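Local atomic coordinates of hemoglobin subunit beta (Isurus oxyrinchus, PDB entry 3MKB), a protein that probably carries oxygen, as the beta chain of a shark hemoglobin tetramer, in which each such globin subunit holds a heme group. Residues F123-V126 against V127-A130; L28-M31 against F32-P36; V102-A105 against H106-V110. All blocks are in the same frame, centred on the assembly; numbering follows the deposited sequence.

Contact 1: residues F123-V126 against V127-A130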
# COMPACT_ATOMS: atom_id res chain seq x y z
N PHE B 123 2.36 -12.14 -13.40
CA PHE B 123 3.77 -12.32 -13.73
C PHE B 123 4.72 -11.40 -12.89
O PHE B 123 5.62 -11.86 -12.24
CB PHE B 123 4.02 -12.08 -15.23
CG PHE B 123 5.47 -12.19 -15.60
CD1 PHE B 123 6.16 -13.40 -15.42
CD2 PHE B 123 6.15 -11.07 -16.10
CE1 PHE B 123 7.55 -13.49 -15.74
CE2 PHE B 123 7.50 -11.12 -16.45
CZ PHE B 123 8.21 -12.34 -16.27
N PHE B 124 4.45 -10.11 -12.90
CA PHE B 124 5.27 -9.16 -12.19
C PHE B 124 5.32 -9.29 -10.66
O PHE B 124 6.34 -9.00 -10.04
CB PHE B 124 4.94 -7.75 -12.66
CG PHE B 124 5.47 -7.43 -14.05
CD1 PHE B 124 4.60 -6.99 -15.04
CD2 PHE B 124 6.83 -7.58 -14.39
CE1 PHE B 124 5.03 -6.65 -16.34
CE2 PHE B 124 7.28 -7.26 -15.75
CZ PHE B 124 6.39 -6.82 -16.69
N GLN B 125 4.23 -9.73 -10.06
CA GLN B 125 4.22 -9.95 -8.61
C GLN B 125 5.12 -11.16 -8.26
O GLN B 125 5.81 -11.13 -7.29
CB GLN B 125 2.80 -10.17 -8.11
CG GLN B 125 2.68 -10.06 -6.55
CD GLN B 125 3.16 -8.69 -6.00
OE1 GLN B 125 2.66 -7.63 -6.44
NE2 GLN B 125 4.14 -8.71 -5.08
N VAL B 126 5.09 -12.21 -9.08
CA VAL B 126 6.04 -13.31 -8.92
C VAL B 126 7.47 -12.79 -9.04
O VAL B 126 8.33 -13.12 -8.23
CB VAL B 126 5.79 -14.43 -9.96
CG1 VAL B 126 6.84 -15.50 -9.90
CG2 VAL B 126 4.49 -15.06 -9.72
N VAL B 127 7.73 -11.96 -10.04
CA VAL B 127 9.04 -11.31 -10.16
C VAL B 127 9.34 -10.40 -8.95
O VAL B 127 10.44 -10.46 -8.39
CB VAL B 127 9.18 -10.54 -11.50
CG1 VAL B 127 10.50 -9.70 -11.57
CG2 VAL B 127 9.06 -11.51 -12.67
N ILE B 128 8.38 -9.59 -8.51
CA ILE B 128 8.65 -8.72 -7.34
C ILE B 128 8.97 -9.60 -6.12
O ILE B 128 9.94 -9.34 -5.38
CB ILE B 128 7.48 -7.75 -7.01
CG1 ILE B 128 7.29 -6.71 -8.14
CG2 ILE B 128 7.73 -7.03 -5.63
CD1 ILE B 128 5.87 -6.02 -8.14
N ASP B 129 8.19 -10.67 -5.92
CA ASP B 129 8.44 -11.50 -4.74
C ASP B 129 9.85 -12.11 -4.82
O ASP B 129 10.57 -12.14 -3.83
CB ASP B 129 7.39 -12.59 -4.61
CG ASP B 129 6.02 -12.05 -4.33
OD1 ASP B 129 5.09 -12.86 -4.38
OD2 ASP B 129 5.87 -10.85 -4.07
N ALA B 130 10.24 -12.53 -6.01
CA ALA B 130 11.54 -13.20 -6.24
C ALA B 130 12.74 -12.28 -5.96
O ALA B 130 13.70 -12.68 -5.27
CB ALA B 130 11.61 -13.71 -7.64
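In the last long helix of the globin fold, residues 114-132, F123 and V127 stand one turn apart, with the valine laid over a face of the ring. The methyl CG2 of V127 lies 4.0 Å from the centroid of the F123 ring, 20° off its normal: a CH-pi contact, displaced toward the CZ side of the ring. F123 can receive it because CG is anti to the backbone N (chi1 177°), which swings the ring beside its own carbonyl and on toward the next turn. A phenylalanine offers a flat apolar surface here, and a beta-branched valine presents a methyl directly at its branch point, close enough to lie on that surface.

The polar side of the helix is tied by Q125, whose NE2 donates to OD2 of D129 at 2.9 Å. That oxygen is met on its syn side, 33° out of the carboxylate plane, while it lies almost in the amide plane. A bend at chi2 of Q125 folds the amide back toward the acid. Amide and acid suit this partly open flank. Between these two sets, CG1 of I128 is pressed to 3.1 Å from the carbonyl O of F124, a tight fit against the acceptor for the I128 N-H.

F123 and V127 pack on A64 of helix 50-65, V127 also lying near the heme; F124 and I128 meet T97 of helix 93-108, while V126 and A130 touch V71 of helix 71-74.

Contact 2: residues L28-M31 against F32-P36; sequences LERM and FVVFP
L28 and M31 each bring a methyl to the F32 ring. CD1 of L28 meets CZ of F32 at 3.4 Å, and CE of M31 comes to 3.5 Å from CE1 of the same ring. The carbonyl O of L28 sits over one face, 3.3 Å from CG of F32, and also accepts the F32 N-H. M31 is a fitting residue here: its flexible thioether turns at chi3 (63°) to set CE against F32, while its CG lies 4.1 Å from CD1 of F35, the two side chains meeting nearly at right angles.

Behind this apolar cluster, R30 O takes two N-H groups as helix 20-34 ends: V34 N almost straight on at 2.7 Å, and V33 N from above the carbonyl plane. The aliphatic start of R30 runs beside V34, with CG of R30 4.0 Å from CG2 of V34.

Farther out, the F32 ring meets F42, and M31 packs on L96 and S99 and lies near the heme. The R30 guanidinium forms a salt bridge with E103 and hydrogen bonds to H121 and F116 of an alpha subunit. The burial of this cation is probably compensated by the acid and by the acceptors F116 O and H121 ND1 of that subunit, so R30 probably stays charged while linking its own helix to the subunit interface.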
# COMPACT_ATOMS: atom_id res chain seq x y z
N LEU B 28 11.50 2.29 -17.88
CA LEU B 28 12.45 2.93 -17.00
C LEU B 28 12.32 4.47 -17.08
O LEU B 28 12.29 5.16 -16.02
CB LEU B 28 13.87 2.47 -17.41
CG LEU B 28 14.97 2.05 -16.46
CD1 LEU B 28 16.14 3.07 -16.46
CD2 LEU B 28 14.55 1.66 -15.01
N GLU B 29 12.29 4.98 -18.31
CA GLU B 29 12.19 6.43 -18.58
C GLU B 29 10.90 6.99 -18.00
O GLU B 29 10.88 8.06 -17.34
CB GLU B 29 12.31 6.73 -20.10
CG GLU B 29 13.77 6.56 -20.60
CD GLU B 29 13.92 6.58 -22.14
OE1 GLU B 29 12.90 6.45 -22.89
OE2 GLU B 29 15.09 6.68 -22.57
N ARG B 30 9.81 6.25 -18.21
CA ARG B 30 8.55 6.60 -17.64
C ARG B 30 8.56 6.64 -16.14
O ARG B 30 8.04 7.60 -15.52
CB ARG B 30 7.46 5.61 -18.12
CG ARG B 30 6.03 5.89 -17.58
CD ARG B 30 5.01 4.87 -18.24
NE ARG B 30 5.04 4.98 -19.69
CZ ARG B 30 4.31 5.85 -20.40
NH1 ARG B 30 3.46 6.66 -19.78
NH2 ARG B 30 4.42 5.90 -21.73
N MET B 31 9.14 5.60 -15.54
CA MET B 31 9.18 5.49 -14.08
C MET B 31 9.92 6.70 -13.50
O MET B 31 9.51 7.26 -12.51
CB MET B 31 9.87 4.20 -13.66
CG MET B 31 9.97 4.01 -12.13
SD MET B 31 11.16 2.70 -11.74
CE MET B 31 12.69 3.41 -12.39
N PHE B 32 10.97 7.15 -14.18
CA PHE B 32 11.67 8.39 -13.75
C PHE B 32 10.86 9.67 -13.73
O PHE B 32 11.18 10.59 -12.96
CB PHE B 32 12.91 8.66 -14.62
CG PHE B 32 13.95 7.62 -14.50
CD1 PHE B 32 14.04 6.84 -13.40
CD2 PHE B 32 14.90 7.45 -15.50
CE1 PHE B 32 15.06 5.84 -13.31
CE2 PHE B 32 15.87 6.50 -15.42
CZ PHE B 32 15.97 5.71 -14.34
N VAL B 33 9.90 9.81 -14.65
CA VAL B 33 9.12 11.03 -14.81
C VAL B 33 7.94 10.87 -13.87
O VAL B 33 7.62 11.79 -13.10
CB VAL B 33 8.67 11.24 -16.30
CG1 VAL B 33 7.59 12.38 -16.51
CG2 VAL B 33 9.85 11.55 -17.18
N VAL B 34 7.31 9.68 -13.89
CA VAL B 34 6.12 9.47 -13.05
C VAL B 34 6.46 9.35 -11.56
O VAL B 34 5.70 9.87 -10.73
CB VAL B 34 5.18 8.31 -13.60
CG1 VAL B 34 3.96 8.07 -12.67
CG2 VAL B 34 4.72 8.65 -14.99
N PHE B 35 7.59 8.70 -11.25
CA PHE B 35 8.09 8.51 -9.88
C PHE B 35 9.56 8.95 -9.72
O PHE B 35 10.45 8.11 -9.60
CB PHE B 35 7.95 7.03 -9.44
CG PHE B 35 6.61 6.45 -9.73
CD1 PHE B 35 6.45 5.48 -10.73
CD2 PHE B 35 5.47 6.89 -9.01
CE1 PHE B 35 5.20 4.93 -11.02
CE2 PHE B 35 4.16 6.32 -9.27
CZ PHE B 35 4.04 5.37 -10.28
N PRO B 36 9.82 10.28 -9.68
CA PRO B 36 11.21 10.84 -9.77
C PRO B 36 12.18 10.36 -8.70
O PRO B 36 13.41 10.31 -8.91
CB PRO B 36 10.97 12.35 -9.62
CG PRO B 36 9.72 12.53 -10.22
CD PRO B 36 8.86 11.38 -9.63

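Contact 3: residues V102-A105 against H106-V110; sequences VELA and HLKKV
E103 and H106 are joined through a water near the end of helix 93-108. The water donates to OE2 of E103 at 2.6 Å and lies at the edge of the imidazole, in its plane, 2.6 Å from ND1 of H106. OE2 of E103 and ND1 of H106 are 4.4 Å apart, too far for a direct bond, and the water bridges them; carboxylate and ring planes stand 79° apart. The other oxygen of E103, OE1, is bound to R30 in a salt bridge.

A second polar set closes the helix. K109 leaves helical geometry with positive phi, yet its N still reaches O of A105 at 2.7 Å. Its side chain bends at chi2 (-53°) and doubles back, bringing NZ onto a lone pair of the H106 carbonyl O at 2.8 Å. With K109 cut back to alanine, the H106 carbonyl would probably lose its ammonium partner and the last turn a tie across its end.

Van der Waals packing is slight: the K108 methylenes fold over the L104 carbonyl O, CB of K108 at 3.1 Å, and CE reaches only 4.2 Å from CD2 of L104, the chains running side by side. The long lysine suits the place, as NZ goes on to a salt bridge with E10 and a hydrogen bond to T14.

L104 and K108 rest on W120 of helix 114-132, E103 and L107 on I23 of helix 20-34, and A105 on T111 and H106 on F116 of a neighbouring alpha subunit.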
# COMPACT_ATOMS: atom_id res chain seq x y z
N VAL B 102 2.27 -0.36 -18.21
CA VAL B 102 1.81 0.78 -19.03
C VAL B 102 2.42 0.67 -20.44
O VAL B 102 1.72 0.95 -21.41
CB VAL B 102 2.09 2.12 -18.35
CG1 VAL B 102 1.90 3.36 -19.35
CG2 VAL B 102 1.15 2.29 -17.15
N GLU B 103 3.67 0.17 -20.56
CA GLU B 103 4.30 0.10 -21.88
C GLU B 103 3.74 -1.08 -22.69
O GLU B 103 3.56 -0.98 -23.88
CB GLU B 103 5.82 0.05 -21.82
CG GLU B 103 6.50 1.39 -21.44
CD GLU B 103 6.12 2.54 -22.35
OE1 GLU B 103 6.20 3.71 -21.86
OE2 GLU B 103 5.79 2.31 -23.56
N LEU B 104 3.46 -2.18 -22.02
CA LEU B 104 2.70 -3.29 -22.68
C LEU B 104 1.28 -2.89 -23.17
O LEU B 104 0.85 -3.37 -24.19
CB LEU B 104 2.64 -4.48 -21.72
CG LEU B 104 4.00 -5.17 -21.46
CD1 LEU B 104 3.91 -6.04 -20.15
CD2 LEU B 104 4.49 -6.02 -22.72
N ALA B 105 0.57 -2.07 -22.41
CA ALA B 105 -0.71 -1.46 -22.82
C ALA B 105 -0.57 -0.63 -24.12
O ALA B 105 -1.36 -0.73 -25.06
CB ALA B 105 -1.29 -0.60 -21.65
N HIS B 106 0.47 0.18 -24.18
CA HIS B 106 0.78 1.05 -25.31
C HIS B 106 1.11 0.19 -26.55
O HIS B 106 0.81 0.57 -27.67
CB HIS B 106 1.93 2.04 -24.92
CG HIS B 106 1.49 3.50 -24.95
ND1 HIS B 106 2.36 4.55 -25.17
CD2 HIS B 106 0.25 4.04 -24.94
CE1 HIS B 106 1.68 5.67 -25.20
NE2 HIS B 106 0.39 5.39 -25.05
N LEU B 107 1.71 -0.98 -26.35
CA LEU B 107 2.07 -1.84 -27.50
C LEU B 107 0.86 -2.62 -27.95
O LEU B 107 0.56 -2.81 -29.16
CB LEU B 107 3.20 -2.78 -27.04
CG LEU B 107 3.55 -3.91 -28.00
CD1 LEU B 107 4.29 -3.29 -29.22
CD2 LEU B 107 4.47 -4.83 -27.26
N LYS B 108 0.12 -3.11 -26.96
CA LYS B 108 -0.90 -4.11 -27.24
C LYS B 108 -2.27 -3.51 -27.45
O LYS B 108 -3.18 -4.20 -27.89
CB LYS B 108 -0.94 -5.12 -26.10
CG LYS B 108 0.31 -5.96 -26.07
CD LYS B 108 0.20 -7.00 -24.96
CE LYS B 108 1.44 -7.89 -24.84
NZ LYS B 108 1.22 -9.22 -25.52
N LYS B 109 -2.47 -2.27 -27.03
CA LYS B 109 -3.76 -1.61 -27.28
C LYS B 109 -4.94 -2.49 -26.84
O LYS B 109 -4.87 -3.10 -25.79
CB LYS B 109 -3.89 -1.18 -28.75
CG LYS B 109 -2.71 -0.40 -29.30
CD LYS B 109 -2.34 0.83 -28.44
CE LYS B 109 -1.57 1.84 -29.34
NZ LYS B 109 -0.65 2.76 -28.60
N VAL B 110 -5.99 -2.61 -27.63
CA VAL B 110 -7.18 -3.35 -27.16
C VAL B 110 -6.95 -4.84 -26.89
O VAL B 110 -7.83 -5.53 -26.34
CB VAL B 110 -8.37 -3.23 -28.10
CG1 VAL B 110 -8.88 -1.75 -28.16
CG2 VAL B 110 -8.05 -3.84 -29.52
O HOH W 1 4.93 4.30 -25.05

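Along the chain contact 2 comes first, at the end of helix 20-34, followed by contact 3 at the end of helix 93-108 and contact 1 within helix 114-132. The centre of contact 3 lies about 17 Å from that of contact 2, which it joins by a salt bridge from R30 NE to E103 OE1 (2.8 Å), and about 20 Å from that of contact 1, where F124 CE1 packs on L104 CD1 (4.0 Å). Contacts 1 and 2 do not touch, their nearest atoms being about 11 Å apart, but each sends a side chain near the heme. Contacts 2 and 3 also face alpha subunits, so the three span one globin domain from heme pocket to interface.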